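Long-range contacts in glyoxalase family protein (Bacillus cereus, PDB 1ZSW), which is of unknown function but binds zinc and belongs to the glyoxalase/dioxygenase (VOC) superfamily, many of whose members are metal-dependent enzymes: residues A[138-143]-A[152-157]; A[256-261]-A[272-277]; A[280-285]-A[292-297]. All coordinates share one frame; numbering follows the deposited sequence. Where two conformers were deposited one is given.

Contact 1: residues A[138-143]-A[152-157]; sequences RPALQF and VLLVSN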
ATOM      1  N   ARG A 138      -4.450  18.470   0.833  1.00 25.29           N
ATOM      2  CA  ARG A 138      -5.185  18.081   2.023  1.00 24.20           C
ATOM      3  C   ARG A 138      -4.424  18.481   3.270  1.00 23.19           C
ATOM      4  O   ARG A 138      -3.198  18.420   3.296  1.00 23.49           O
ATOM      5  CB  ARG A 138      -5.401  16.548   2.035  1.00 25.38           C
ATOM      6  CG  ARG A 138      -6.208  16.067   0.868  1.00 26.64           C
ATOM      7  CD  ARG A 138      -6.672  14.590   1.041  1.00 25.11           C
ATOM      8  NE  ARG A 138      -7.383  14.179  -0.169  1.00 26.03           N
ATOM      9  CZ  ARG A 138      -6.753  13.826  -1.291  1.00 23.45           C
ATOM     10  NH1 ARG A 138      -5.434  13.825  -1.309  1.00 25.65           N
ATOM     11  NH2 ARG A 138      -7.441  13.465  -2.374  1.00 24.97           N
ATOM     12  N   PRO A 139      -5.141  18.878   4.359  1.00 24.79           N
ATOM     13  CA  PRO A 139      -4.440  19.077   5.614  1.00 24.84           C
ATOM     14  C   PRO A 139      -3.725  17.794   6.025  1.00 24.38           C
ATOM     15  O   PRO A 139      -4.266  16.719   5.837  1.00 25.46           O
ATOM     16  CB  PRO A 139      -5.562  19.441   6.617  1.00 27.19           C
ATOM     17  CG  PRO A 139      -6.750  19.749   5.790  1.00 28.62           C
ATOM     18  CD  PRO A 139      -6.588  19.135   4.448  1.00 25.70           C
ATOM     19  N   ALA A 140      -2.521  17.918   6.543  1.00 23.44           N
ATOM     20  CA  ALA A 140      -1.627  16.770   6.709  1.00 24.21           C
ATOM     21  C   ALA A 140      -0.652  16.894   7.874  1.00 24.90           C
ATOM     22  O   ALA A 140      -0.350  18.018   8.352  1.00 25.28           O
ATOM     23  CB  ALA A 140      -0.840  16.575   5.399  1.00 22.74           C
ATOM     24  N   LEU A 141      -0.115  15.747   8.305  1.00 21.14           N
ATOM     25  CA  LEU A 141       0.963  15.693   9.263  1.00 22.72           C
ATOM     26  C   LEU A 141       1.925  14.629   8.826  1.00 23.58           C
ATOM     27  O   LEU A 141       1.548  13.449   8.769  1.00 22.46           O
ATOM     28  CB  LEU A 141       0.423  15.367  10.679  1.00 22.37           C
ATOM     29  CG  LEU A 141       1.358  15.304  11.881  1.00 25.27           C
ATOM     30  CD1 LEU A 141       1.952  16.685  12.269  1.00 27.82           C
ATOM     31  CD2 LEU A 141       0.605  14.708  13.092  1.00 24.53           C
ATOM     32  N   GLN A 142       3.132  15.037   8.467  1.00 22.10           N
ATOM     33  CA  GLN A 142       4.147  14.087   8.028  0.60 21.54           C
ATOM     34  C   GLN A 142       4.816  13.406   9.200  1.00 21.89           C
ATOM     35  O   GLN A 142       5.013  13.993  10.257  1.00 23.36           O
ATOM     36  CB  GLN A 142       5.225  14.775   7.172  0.60 22.28           C
ATOM     37  CG  GLN A 142       4.724  15.271   5.843  0.60 25.26           C
ATOM     38  CD  GLN A 142       5.787  16.076   5.104  0.60 25.31           C
ATOM     39  OE1 GLN A 142       6.974  16.016   5.428  0.60 28.91           O
ATOM     40  NE2 GLN A 142       5.357  16.836   4.118  0.60 27.76           N
ATOM     41  N   PHE A 143       5.170  12.135   9.040  1.00 20.58           N
ATOM     42  CA  PHE A 143       5.941  11.461  10.079  1.00 20.27           C
ATOM     43  C   PHE A 143       6.800  10.326   9.488  1.00 21.87           C
ATOM     44  O   PHE A 143       6.694  10.033   8.299  1.00 22.15           O
ATOM     45  CB  PHE A 143       5.016  10.947  11.212  1.00 19.67           C
ATOM     46  CG  PHE A 143       4.088   9.815  10.801  1.00 19.22           C
ATOM     47  CD1 PHE A 143       4.379   8.528  11.206  1.00 19.10           C
ATOM     48  CD2 PHE A 143       2.926  10.063  10.098  1.00 18.43           C
ATOM     49  CE1 PHE A 143       3.506   7.468  10.890  1.00 17.59           C
ATOM     50  CE2 PHE A 143       2.041   9.007   9.741  1.00 19.50           C
ATOM     51  CZ  PHE A 143       2.348   7.713  10.166  1.00 17.00           C
ATOM     52  N   VAL A 152       2.501  10.018   5.798  1.00 16.18           N
ATOM     53  CA  VAL A 152       1.814  11.289   6.003  1.00 18.01           C
ATOM     54  C   VAL A 152       0.349  11.041   6.324  1.00 19.72           C
ATOM     55  O   VAL A 152      -0.343  10.303   5.602  1.00 20.04           O
ATOM     56  CB  VAL A 152       2.013  12.260   4.796  1.00 18.73           C
ATOM     57  CG1 VAL A 152       1.423  11.699   3.491  1.00 19.99           C
ATOM     58  CG2 VAL A 152       1.349  13.637   5.085  1.00 19.85           C
ATOM     59  N   LEU A 153      -0.115  11.627   7.432  1.00 17.82           N
ATOM     60  CA  LEU A 153      -1.521  11.579   7.745  1.00 20.23           C
ATOM     61  C   LEU A 153      -2.280  12.657   6.974  1.00 20.91           C
ATOM     62  O   LEU A 153      -1.800  13.812   6.872  1.00 22.45           O
ATOM     63  CB  LEU A 153      -1.748  11.737   9.247  1.00 19.39           C
ATOM     64  CG  LEU A 153      -1.056  10.781  10.181  1.00 16.51           C
ATOM     65  CD1 LEU A 153      -1.383  11.164  11.609  1.00 22.47           C
ATOM     66  CD2 LEU A 153      -1.530   9.324   9.926  1.00 19.37           C
ATOM     67  N   LEU A 154      -3.416  12.294   6.422  1.00 19.61           N
ATOM     68  CA  LEU A 154      -4.152  13.170   5.498  1.00 19.73           C
ATOM     69  C   LEU A 154      -5.621  13.236   5.901  1.00 21.94           C
ATOM     70  O   LEU A 154      -6.264  12.212   6.154  1.00 19.81           O
ATOM     71  CB  LEU A 154      -4.075  12.618   4.083  1.00 22.14           C
ATOM     72  CG  LEU A 154      -2.709  12.371   3.441  1.00 19.72           C
ATOM     73  CD1 LEU A 154      -2.902  11.491   2.155  1.00 22.25           C
ATOM     74  CD2 LEU A 154      -1.990  13.719   3.167  1.00 21.73           C
ATOM     75  N   VAL A 155      -6.180  14.429   5.960  1.00 22.38           N
ATOM     76  CA  VAL A 155      -7.564  14.546   6.374  1.00 24.43           C
ATOM     77  C   VAL A 155      -8.533  14.151   5.310  1.00 27.66           C
ATOM     78  O   VAL A 155      -8.507  14.682   4.200  1.00 29.12           O
ATOM     79  CB  VAL A 155      -7.901  15.948   6.954  1.00 24.39           C
ATOM     80  CG1 VAL A 155      -9.391  16.052   7.194  1.00 24.74           C
ATOM     81  CG2 VAL A 155      -7.114  16.151   8.223  1.00 24.88           C
ATOM     82  N   SER A 156      -9.412  13.219   5.687  1.00 29.73           N
ATOM     83  CA  SER A 156     -10.391  12.636   4.794  1.00 31.83           C
ATOM     84  C   SER A 156     -11.760  13.298   4.845  1.00 34.61           C
ATOM     85  O   SER A 156     -12.533  13.154   3.912  1.00 35.48           O
ATOM     86  CB  SER A 156     -10.558  11.140   5.087  1.00 32.43           C
ATOM     87  OG  SER A 156     -11.317  10.919   6.283  1.00 31.61           O
ATOM     88  N   ASN A 157     -12.059  13.997   5.942  1.00 36.56           N
ATOM     89  CA  ASN A 157     -13.417  14.486   6.202  1.00 37.64           C
ATOM     90  C   ASN A 157     -14.382  13.315   6.398  1.00 38.68           C
ATOM     91  O   ASN A 157     -15.590  13.442   6.171  1.00 39.74           O
ATOM     92  CB  ASN A 157     -13.904  15.404   5.071  1.00 38.55           C
ATOM     93  CG  ASN A 157     -13.000  16.605   4.870  1.00 40.67           C
ATOM     94  OD1 ASN A 157     -12.621  17.277   5.832  1.00 43.71           O
ATOM     95  ND2 ASN A 157     -12.638  16.874   3.617  1.00 43.50           N
TER
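Phe143 and Leu153 meet at about a right angle. The ring carbon Phe143 CE2 comes within 3.6 Å of Leu153 CD2. Phe143 CG sits between its own backbone N and carbonyl carbon (chi1 68°), which brings the ring towards Leu153. The cluster packs on helix 112-124: Leu153 touches Leu115 and Trp118, and the Phe143 ring meets that of Phe122. On the same face as Leu153, Leu141 CD2 lies 4.3 Å from Leu153 CD1. The two segments form an antiparallel beta hairpin, strands 138-144 and 150-155, in the sheet that also holds strand 101-109. Leu141 and Leu153 are a hydrogen-bonded pair of it. Leu141 N donates to Leu153 O at 2.9 Å, and Leu153 N returns a bond of 2.8 Å to Leu141 O. Val155 N donates likewise to Pro139 O at 3.0 Å. The other face carries Ala140, Gln142, Val152 and Leu154. Here Ala140 CB touches both Val152 CG2, at 3.7 Å, and Leu154 CD2, at 3.8 Å. Tyr135 packs on these three residues. Near the end of the pairing, the Pro139 ring and the Val155 side chain cross roughly at right angles, with Pro139 CB 4.0 Å from Val155 CG2.

Contact 2: residues A[256-261]-A[272-277]; sequences ELAYWE and SGIIDR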
ATOM      1  N   GLU A 256     -11.038  -9.226 -14.536  1.00 23.85           N
ATOM      2  CA  GLU A 256     -10.394  -7.914 -14.674  1.00 20.95           C
ATOM      3  C   GLU A 256      -8.877  -8.077 -14.589  1.00 20.47           C
ATOM      4  O   GLU A 256      -8.155  -7.411 -15.306  1.00 19.17           O
ATOM      5  CB  GLU A 256     -10.907  -6.948 -13.605  1.00 21.21           C
ATOM      6  CG  GLU A 256     -12.356  -6.539 -13.854  1.00 24.86           C
ATOM      7  CD  GLU A 256     -12.870  -5.461 -12.930  1.00 28.82           C
ATOM      8  OE1 GLU A 256     -14.098  -5.185 -12.994  1.00 28.35           O
ATOM      9  OE2 GLU A 256     -12.090  -4.894 -12.127  1.00 23.53           O
ATOM     10  N   LEU A 257      -8.404  -8.972 -13.714  1.00 19.53           N
ATOM     11  CA  LEU A 257      -6.949  -9.193 -13.614  1.00 21.08           C
ATOM     12  C   LEU A 257      -6.386  -9.675 -14.963  1.00 20.68           C
ATOM     13  O   LEU A 257      -5.379  -9.179 -15.449  1.00 19.51           O
ATOM     14  CB  LEU A 257      -6.633 -10.179 -12.490  1.00 20.47           C
ATOM     15  CG  LEU A 257      -5.152 -10.490 -12.288  1.00 19.71           C
ATOM     16  CD1 LEU A 257      -4.466  -9.211 -11.819  1.00 19.80           C
ATOM     17  CD2 LEU A 257      -4.977 -11.538 -11.199  1.00 20.61           C
ATOM     18  N   ALA A 258      -7.078 -10.624 -15.604  1.00 22.09           N
ATOM     19  CA  ALA A 258      -6.621 -11.088 -16.922  1.00 23.28           C
ATOM     20  C   ALA A 258      -6.629  -9.993 -17.994  1.00 20.44           C
ATOM     21  O   ALA A 258      -5.733  -9.924 -18.823  1.00 20.60           O
ATOM     22  CB  ALA A 258      -7.457 -12.284 -17.394  1.00 25.24           C
ATOM     23  N   TYR A 259      -7.642  -9.125 -17.942  1.00 21.82           N
ATOM     24  CA  TYR A 259      -7.712  -7.985 -18.830  1.00 21.41           C
ATOM     25  C   TYR A 259      -6.487  -7.092 -18.671  1.00 20.50           C
ATOM     26  O   TYR A 259      -5.836  -6.737 -19.649  1.00 20.59           O
ATOM     27  CB  TYR A 259      -8.995  -7.188 -18.595  1.00 22.20           C
ATOM     28  CG  TYR A 259      -8.949  -5.818 -19.234  1.00 23.33           C
ATOM     29  CD1 TYR A 259      -8.568  -4.699 -18.487  1.00 24.02           C
ATOM     30  CD2 TYR A 259      -9.259  -5.635 -20.583  1.00 24.39           C
ATOM     31  CE1 TYR A 259      -8.484  -3.428 -19.036  1.00 24.11           C
ATOM     32  CE2 TYR A 259      -9.182  -4.342 -21.167  1.00 25.09           C
ATOM     33  CZ  TYR A 259      -8.814  -3.239 -20.382  1.00 24.80           C
ATOM     34  OH  TYR A 259      -8.722  -1.964 -20.929  1.00 25.44           O
ATOM     35  N   TRP A 260      -6.133  -6.790 -17.420  1.00 19.40           N
ATOM     36  CA  TRP A 260      -4.985  -5.925 -17.165  1.00 19.16           C
ATOM     37  C   TRP A 260      -3.668  -6.577 -17.535  1.00 18.12           C
ATOM     38  O   TRP A 260      -2.781  -5.899 -18.002  1.00 19.91           O
ATOM     39  CB  TRP A 260      -4.978  -5.427 -15.711  1.00 19.76           C
ATOM     40  CG  TRP A 260      -6.086  -4.433 -15.440  1.00 20.55           C
ATOM     41  CD1 TRP A 260      -7.139  -4.596 -14.606  1.00 20.12           C
ATOM     42  CD2 TRP A 260      -6.258  -3.152 -16.073  1.00 19.65           C
ATOM     43  NE1 TRP A 260      -7.967  -3.479 -14.651  1.00 22.05           N
ATOM     44  CE2 TRP A 260      -7.449  -2.584 -15.549  1.00 21.53           C
ATOM     45  CE3 TRP A 260      -5.556  -2.458 -17.055  1.00 20.17           C
ATOM     46  CZ2 TRP A 260      -7.926  -1.321 -15.955  1.00 22.89           C
ATOM     47  CZ3 TRP A 260      -6.018  -1.182 -17.453  1.00 21.73           C
ATOM     48  CH2 TRP A 260      -7.218  -0.652 -16.908  1.00 20.86           C
ATOM     49  N   GLU A 261      -3.565  -7.891 -17.349  1.00 19.65           N
ATOM     50  CA  GLU A 261      -2.372  -8.587 -17.797  1.00 19.99           C
ATOM     51  C   GLU A 261      -2.159  -8.385 -19.276  1.00 22.02           C
ATOM     52  O   GLU A 261      -1.069  -8.067 -19.708  1.00 20.61           O
ATOM     53  CB  GLU A 261      -2.394 -10.068 -17.494  1.00 22.24           C
ATOM     54  CG  GLU A 261      -1.077 -10.666 -17.953  1.00 24.51           C
ATOM     55  CD  GLU A 261      -0.835 -12.042 -17.422  1.00 30.46           C
ATOM     56  OE1 GLU A 261      -1.800 -12.828 -17.320  1.00 32.09           O
ATOM     57  OE2 GLU A 261       0.337 -12.310 -17.094  1.00 34.13           O
ATOM     58  N   SER A 272       4.837 -10.721 -14.441  1.00 25.16           N
ATOM     59  CA  SER A 272       5.161 -11.947 -13.700  1.00 24.17           C
ATOM     60  C   SER A 272       4.255 -13.129 -14.037  1.00 25.81           C
ATOM     61  O   SER A 272       4.560 -14.293 -13.670  1.00 28.01           O
ATOM     62  CB  SER A 272       5.036 -11.670 -12.205  1.00 23.53           C
ATOM     63  OG  SER A 272       3.678 -11.412 -11.886  1.00 20.86           O
ATOM     64  N   GLY A 273       3.143 -12.855 -14.706  1.00 23.81           N
ATOM     65  CA  GLY A 273       2.083 -13.850 -14.814  1.00 24.24           C
ATOM     66  C   GLY A 273       1.205 -13.784 -13.576  1.00 25.93           C
ATOM     67  O   GLY A 273       1.649 -13.263 -12.525  1.00 25.02           O
ATOM     68  N   ILE A 274      -0.032 -14.257 -13.690  1.00 24.87           N
ATOM     69  CA  ILE A 274      -0.936 -14.293 -12.542  1.00 25.36           C
ATOM     70  C   ILE A 274      -0.468 -15.348 -11.555  1.00 28.53           C
ATOM     71  O   ILE A 274      -0.270 -16.525 -11.923  1.00 29.45           O
ATOM     72  CB  ILE A 274      -2.401 -14.507 -12.977  1.00 24.15           C
ATOM     73  CG1 ILE A 274      -2.818 -13.286 -13.819  1.00 25.03           C
ATOM     74  CG2 ILE A 274      -3.315 -14.769 -11.758  1.00 24.18           C
ATOM     75  CD1 ILE A 274      -4.195 -13.394 -14.539  1.00 29.92           C
ATOM     76  N   ILE A 275      -0.281 -14.930 -10.307  1.00 27.04           N
ATOM     77  CA  ILE A 275       0.126 -15.828  -9.217  1.00 28.36           C
ATOM     78  C   ILE A 275      -0.957 -15.838  -8.128  1.00 29.06           C
ATOM     79  O   ILE A 275      -1.462 -14.794  -7.731  1.00 26.21           O
ATOM     80  CB  ILE A 275       1.438 -15.333  -8.593  1.00 30.32           C
ATOM     81  CG1 ILE A 275       2.578 -15.293  -9.629  1.00 34.32           C
ATOM     82  CG2 ILE A 275       1.817 -16.195  -7.362  1.00 33.47           C
ATOM     83  CD1 ILE A 275       3.718 -14.343  -9.260  1.00 36.68           C
ATOM     84  N   ASP A 276      -1.338 -17.020  -7.662  1.00 28.73           N
ATOM     85  CA  ASP A 276      -2.287 -17.125  -6.574  1.00 28.83           C
ATOM     86  C   ASP A 276      -1.570 -16.934  -5.242  1.00 28.74           C
ATOM     87  O   ASP A 276      -0.683 -17.724  -4.859  1.00 27.35           O
ATOM     88  CB  ASP A 276      -3.027 -18.463  -6.631  1.00 31.12           C
ATOM     89  CG  ASP A 276      -4.194 -18.507  -5.686  1.00 35.68           C
ATOM     90  OD1 ASP A 276      -4.323 -17.584  -4.845  1.00 32.37           O
ATOM     91  OD2 ASP A 276      -4.987 -19.471  -5.770  1.00 42.25           O
ATOM     92  N   ARG A 277      -1.916 -15.832  -4.566  1.00 25.60           N
ATOM     93  CA  ARG A 277      -1.308 -15.474  -3.296  1.00 28.07           C
ATOM     94  C   ARG A 277      -2.207 -15.900  -2.136  1.00 28.81           C
ATOM     95  O   ARG A 277      -1.972 -15.499  -0.987  1.00 30.79           O
ATOM     96  CB  ARG A 277      -1.015 -13.965  -3.252  1.00 26.78           C
ATOM     97  CG  ARG A 277       0.097 -13.494  -4.212  1.00 31.45           C
ATOM     98  CD  ARG A 277       1.412 -14.232  -3.998  1.00 35.66           C
ATOM     99  NE  ARG A 277       2.587 -13.494  -4.489  1.00 34.51           N
ATOM    100  CZ  ARG A 277       3.801 -14.033  -4.618  1.00 33.35           C
ATOM    101  NH1 ARG A 277       3.986 -15.336  -4.355  1.00 35.31           N
ATOM    102  NH2 ARG A 277       4.822 -13.297  -5.057  1.00 36.46           N
TER
HETATM  103  O   HOH W   1      -0.897 -15.408 -16.133  1.00 29.38           O
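Ile274 packs against Leu257 and Glu261, one helical turn apart on helix 254-266. In this part of the glyoxalase-type fold the helix lies along one side of the beta sheet. Segment 272-277 carries the sheet's short edge strand 275-276. The Ile274 side chain branches at CB. From there CG2 goes to the leucine, 3.7 Å from Leu257 CD2. The other branch, CG1, has two partners: Leu257 CD2 lies 3.8 Å away and Glu261 OE1 3.7 Å away. The chain then runs on extended (chi2 171°), and its tip CD1 lies 3.8 Å from Leu257 CG and also touches Glu261 OE1 and Ala258. Leu257 and Ile274 thus point at each other tip to tip. Leu257 also packs on Lys281 and Leu283 of strand 280-286 and on Ile295, so the apolar contact continues into the sheet.

The Glu261 chain is extended and crosses Ile274 at a slant. Its carboxylate faces the backbone of segment 272-277. OE2 is hydrogen-bonded to Ser271 OG, and Glu261 OE2 lies 3.3 Å from Gly273 CA. The second oxygen is linked through a water to the backbone N of Ile274. That water donates to Glu261 OE1 at 3.0 Å and accepts from Ile274 N at 2.8 Å.

Contact 3: residues A[280-285]-A[292-297]; sequences FKSLYF and LFEIAT. With ZN (zinc ion), chain B.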
ATOM      1  N   PHE A 280      -5.531 -13.416  -2.355  1.00 22.47           N
ATOM      2  CA  PHE A 280      -5.912 -12.760  -3.608  1.00 21.53           C
ATOM      3  C   PHE A 280      -5.066 -13.350  -4.729  1.00 22.15           C
ATOM      4  O   PHE A 280      -4.043 -14.022  -4.456  1.00 23.91           O
ATOM      5  CB  PHE A 280      -5.685 -11.220  -3.512  1.00 22.77           C
ATOM      6  CG  PHE A 280      -4.311 -10.821  -2.975  1.00 22.99           C
ATOM      7  CD1 PHE A 280      -3.188 -10.769  -3.828  1.00 24.07           C
ATOM      8  CD2 PHE A 280      -4.152 -10.464  -1.623  1.00 25.51           C
ATOM      9  CE1 PHE A 280      -1.910 -10.374  -3.337  1.00 24.48           C
ATOM     10  CE2 PHE A 280      -2.863 -10.080  -1.121  1.00 25.38           C
ATOM     11  CZ  PHE A 280      -1.755 -10.044  -2.011  1.00 22.74           C
ATOM     12  N   LYS A 281      -5.444 -13.089  -5.985  1.00 20.65           N
ATOM     13  CA  LYS A 281      -4.553 -13.374  -7.103  1.00 20.68           C
ATOM     14  C   LYS A 281      -3.964 -12.047  -7.609  1.00 19.79           C
ATOM     15  O   LYS A 281      -4.609 -10.987  -7.505  1.00 19.19           O
ATOM     16  CB  LYS A 281      -5.264 -14.107  -8.240  1.00 23.23           C
ATOM     17  CG  LYS A 281      -5.939 -15.438  -7.834  1.00 24.79           C
ATOM     18  CD  LYS A 281      -6.171 -16.208  -9.156  1.00 26.83           C
ATOM     19  CE  LYS A 281      -6.950 -17.526  -8.980  1.00 29.22           C
ATOM     20  NZ  LYS A 281      -8.264 -17.300  -8.368  1.00 31.02           N
ATOM     21  N   SER A 282      -2.753 -12.102  -8.113  1.00 19.96           N
ATOM     22  CA  SER A 282      -2.110 -10.872  -8.564  1.00 18.46           C
ATOM     23  C   SER A 282      -1.094 -11.097  -9.658  1.00 19.03           C
ATOM     24  O   SER A 282      -0.678 -12.257  -9.917  1.00 21.04           O
ATOM     25  CB  SER A 282      -1.487 -10.207  -7.375  1.00 22.23           C
ATOM     26  OG  SER A 282      -0.313 -10.872  -6.976  1.00 22.79           O
ATOM     27  N   LEU A 283      -0.650  -9.997 -10.259  1.00 17.67           N
ATOM     28  CA  LEU A 283       0.479 -10.034 -11.139  1.00 17.55           C
ATOM     29  C   LEU A 283       1.328  -8.813 -10.853  1.00 19.61           C
ATOM     30  O   LEU A 283       0.819  -7.822 -10.298  1.00 18.96           O
ATOM     31  CB  LEU A 283       0.034 -10.066 -12.598  1.00 22.04           C
ATOM     32  CG  LEU A 283      -0.572  -8.781 -13.149  1.00 21.39           C
ATOM     33  CD1 LEU A 283       0.421  -7.800 -13.717  1.00 24.42           C
ATOM     34  CD2 LEU A 283      -1.565  -9.202 -14.257  1.00 25.63           C
ATOM     35  N   TYR A 284       2.611  -8.929 -11.130  1.00 17.77           N
ATOM     36  CA  TYR A 284       3.540  -7.815 -10.916  1.00 16.59           C
ATOM     37  C   TYR A 284       4.152  -7.362 -12.236  1.00 18.33           C
ATOM     38  O   TYR A 284       4.405  -8.146 -13.149  1.00 19.90           O
ATOM     39  CB  TYR A 284       4.696  -8.263 -10.004  1.00 18.08           C
ATOM     40  CG  TYR A 284       4.265  -8.794  -8.647  1.00 18.51           C
ATOM     41  CD1 TYR A 284       4.380  -8.020  -7.474  1.00 24.06           C
ATOM     42  CD2 TYR A 284       3.719 -10.088  -8.544  1.00 22.75           C
ATOM     43  CE1 TYR A 284       3.976  -8.586  -6.237  1.00 26.14           C
ATOM     44  CE2 TYR A 284       3.305 -10.626  -7.357  1.00 30.23           C
ATOM     45  CZ  TYR A 284       3.428  -9.882  -6.211  1.00 28.58           C
ATOM     46  OH  TYR A 284       2.977 -10.528  -5.069  1.00 30.09           O
ATOM     47  N   PHE A 285       4.462  -6.071 -12.332  1.00 17.43           N
ATOM     48  CA  PHE A 285       5.219  -5.571 -13.484  1.00 17.82           C
ATOM     49  C   PHE A 285       5.957  -4.335 -13.039  1.00 18.93           C
ATOM     50  O   PHE A 285       5.501  -3.636 -12.096  1.00 17.85           O
ATOM     51  CB  PHE A 285       4.306  -5.263 -14.706  1.00 19.25           C
ATOM     52  CG  PHE A 285       3.427  -4.031 -14.530  1.00 18.63           C
ATOM     53  CD1 PHE A 285       3.823  -2.795 -15.045  1.00 21.86           C
ATOM     54  CD2 PHE A 285       2.246  -4.115 -13.815  1.00 18.86           C
ATOM     55  CE1 PHE A 285       2.998  -1.664 -14.856  1.00 21.75           C
ATOM     56  CE2 PHE A 285       1.422  -2.997 -13.645  1.00 23.91           C
ATOM     57  CZ  PHE A 285       1.824  -1.781 -14.160  1.00 21.51           C
ATOM     58  N   LEU A 292       7.902  -0.945  -9.105  1.00 19.27           N
ATOM     59  CA  LEU A 292       7.196  -2.243  -9.153  1.00 16.79           C
ATOM     60  C   LEU A 292       5.782  -2.056  -8.721  1.00 16.82           C
ATOM     61  O   LEU A 292       5.494  -1.655  -7.585  1.00 16.58           O
ATOM     62  CB  LEU A 292       7.890  -3.265  -8.220  1.00 16.73           C
ATOM     63  CG  LEU A 292       7.374  -4.702  -8.218  1.00 18.57           C
ATOM     64  CD1 LEU A 292       7.506  -5.326  -9.589  1.00 19.05           C
ATOM     65  CD2 LEU A 292       8.197  -5.514  -7.218  1.00 17.17           C
ATOM     66  N   PHE A 293       4.873  -2.380  -9.632  1.00 17.07           N
ATOM     67  CA  PHE A 293       3.464  -2.347  -9.345  1.00 16.16           C
ATOM     68  C   PHE A 293       2.921  -3.772  -9.258  1.00 16.51           C
ATOM     69  O   PHE A 293       3.454  -4.697  -9.921  1.00 17.49           O
ATOM     70  CB  PHE A 293       2.720  -1.675 -10.495  1.00 16.31           C
ATOM     71  CG  PHE A 293       2.780  -0.197 -10.482  1.00 20.96           C
ATOM     72  CD1 PHE A 293       3.585   0.450 -11.367  1.00 20.89           C
ATOM     73  CD2 PHE A 293       1.960   0.552  -9.640  1.00 27.67           C
ATOM     74  CE1 PHE A 293       3.619   1.850 -11.435  1.00 24.29           C
ATOM     75  CE2 PHE A 293       2.006   1.965  -9.687  1.00 30.72           C
ATOM     76  CZ  PHE A 293       2.867   2.595 -10.593  1.00 20.96           C
ATOM     77  N   GLU A 294       1.876  -3.950  -8.477  1.00 16.09           N
ATOM     78  CA  GLU A 294       1.173  -5.229  -8.448  1.00 14.90           C
ATOM     79  C   GLU A 294      -0.292  -4.926  -8.714  1.00 16.46           C
ATOM     80  O   GLU A 294      -0.829  -3.890  -8.272  1.00 17.65           O
ATOM     81  CB  GLU A 294       1.380  -5.862  -7.086  1.00 14.94           C
ATOM     82  CG  GLU A 294       0.625  -7.200  -6.860  1.00 14.57           C
ATOM     83  CD  GLU A 294       0.787  -7.722  -5.448  1.00 22.41           C
ATOM     84  OE1 GLU A 294       1.310  -6.997  -4.577  1.00 19.94           O
ATOM     85  OE2 GLU A 294       0.393  -8.893  -5.227  1.00 27.37           O
ATOM     86  N   ILE A 295      -0.956  -5.827  -9.430  1.00 17.21           N
ATOM     87  CA  ILE A 295      -2.392  -5.691  -9.659  1.00 17.21           C
ATOM     88  C   ILE A 295      -3.036  -6.870  -8.930  1.00 16.55           C
ATOM     89  O   ILE A 295      -2.715  -8.004  -9.244  1.00 19.14           O
ATOM     90  CB  ILE A 295      -2.715  -5.763 -11.181  1.00 16.88           C
ATOM     91  CG1 ILE A 295      -1.844  -4.748 -11.934  1.00 17.66           C
ATOM     92  CG2 ILE A 295      -4.214  -5.472 -11.431  1.00 18.79           C
ATOM     93  CD1 ILE A 295      -2.054  -4.707 -13.462  1.00 21.25           C
ATOM     94  N   ALA A 296      -3.907  -6.596  -7.957  1.00 15.54           N
ATOM     95  CA  ALA A 296      -4.402  -7.639  -7.057  1.00 16.63           C
ATOM     96  C   ALA A 296      -5.918  -7.645  -7.015  1.00 18.68           C
ATOM     97  O   ALA A 296      -6.575  -6.589  -6.913  1.00 18.01           O
ATOM     98  CB  ALA A 296      -3.851  -7.468  -5.634  1.00 17.86           C
ATOM     99  N   THR A 297      -6.492  -8.852  -7.011  1.00 17.82           N
ATOM    100  CA  THR A 297      -7.940  -8.930  -6.781  1.00 18.48           C
ATOM    101  C   THR A 297      -8.368  -8.587  -5.350  1.00 18.37           C
ATOM    102  O   THR A 297      -7.647  -8.857  -4.367  1.00 19.77           O
ATOM    103  CB  THR A 297      -8.482 -10.349  -7.159  1.00 18.22           C
ATOM    104  OG1 THR A 297      -7.940 -11.332  -6.257  1.00 20.69           O
ATOM    105  CG2 THR A 297      -8.124 -10.693  -8.614  1.00 19.73           C
TER
HETATM  106 ZN    ZN B 315       1.981  -7.410  -2.710  1.00 23.99          ZN
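Glu294 OE2 accepts a 2.7 Å hydrogen bond from Ser282 OG, using its anti lone pair, which points away from OE1. Tyr284 OH is 3.1 Å from Glu294 OE2, and that hydroxyl is hydrogen-bonded to Arg277 NE. The edge of the Phe280 ring also reaches this oxygen, with Phe280 CE1 3.3 Å from Glu294 OE2. The other oxygen, Glu294 OE1, binds the zinc ion at 2.0 Å. Glu294 CG lies anti to the backbone N (chi1 177°), and the chain continues extended alongside Tyr284. The carboxylate is stacked on the ring, their planes 22° apart, and Glu294 CG makes a CH-pi contact over the same ring, 3.9 Å from the Tyr284 centroid. The strands 280-286 and 292-300 form an antiparallel hairpin, with Ile295 N donating to Leu283 O at 2.8 Å. On the face opposite the metal, Phe293 CB lies over the Phe285 ring. The two rings are offset, with planes 21° apart and little face shared. His33 and His246 complete the protein part of the zinc site. Ser282, bonded to the ligand and not to the metal, is a second-shell residue. Its bond to OE2, together with the tyrosine face, would limit rotation of the carboxylate and keep OE1 turned to the zinc.

How the contacts relate
The contacts follow one another along the chain in the order 1, 2, 3. Contact 1 stands apart, on the opposite side of the chain's centre. Its centre is about 33 Å from that of contact 2 and about 27 Å from that of contact 3. It belongs to another sheet and lies away from the zinc. Contacts 2 and 3 are neighbours, their centres about 6 Å apart, and both belong to the second glyoxalase-superfamily part of the chain. Strands 275-276 and 280-286 lie side by side in the eight-stranded sheet, where Ile275 N is 2.7 Å from Ser282 O. Helix 254-266 packs on that sheet, and strand 292-300 brings a ligand to the metal. Contact 2 thus backs the hairpin that forms part of the zinc site.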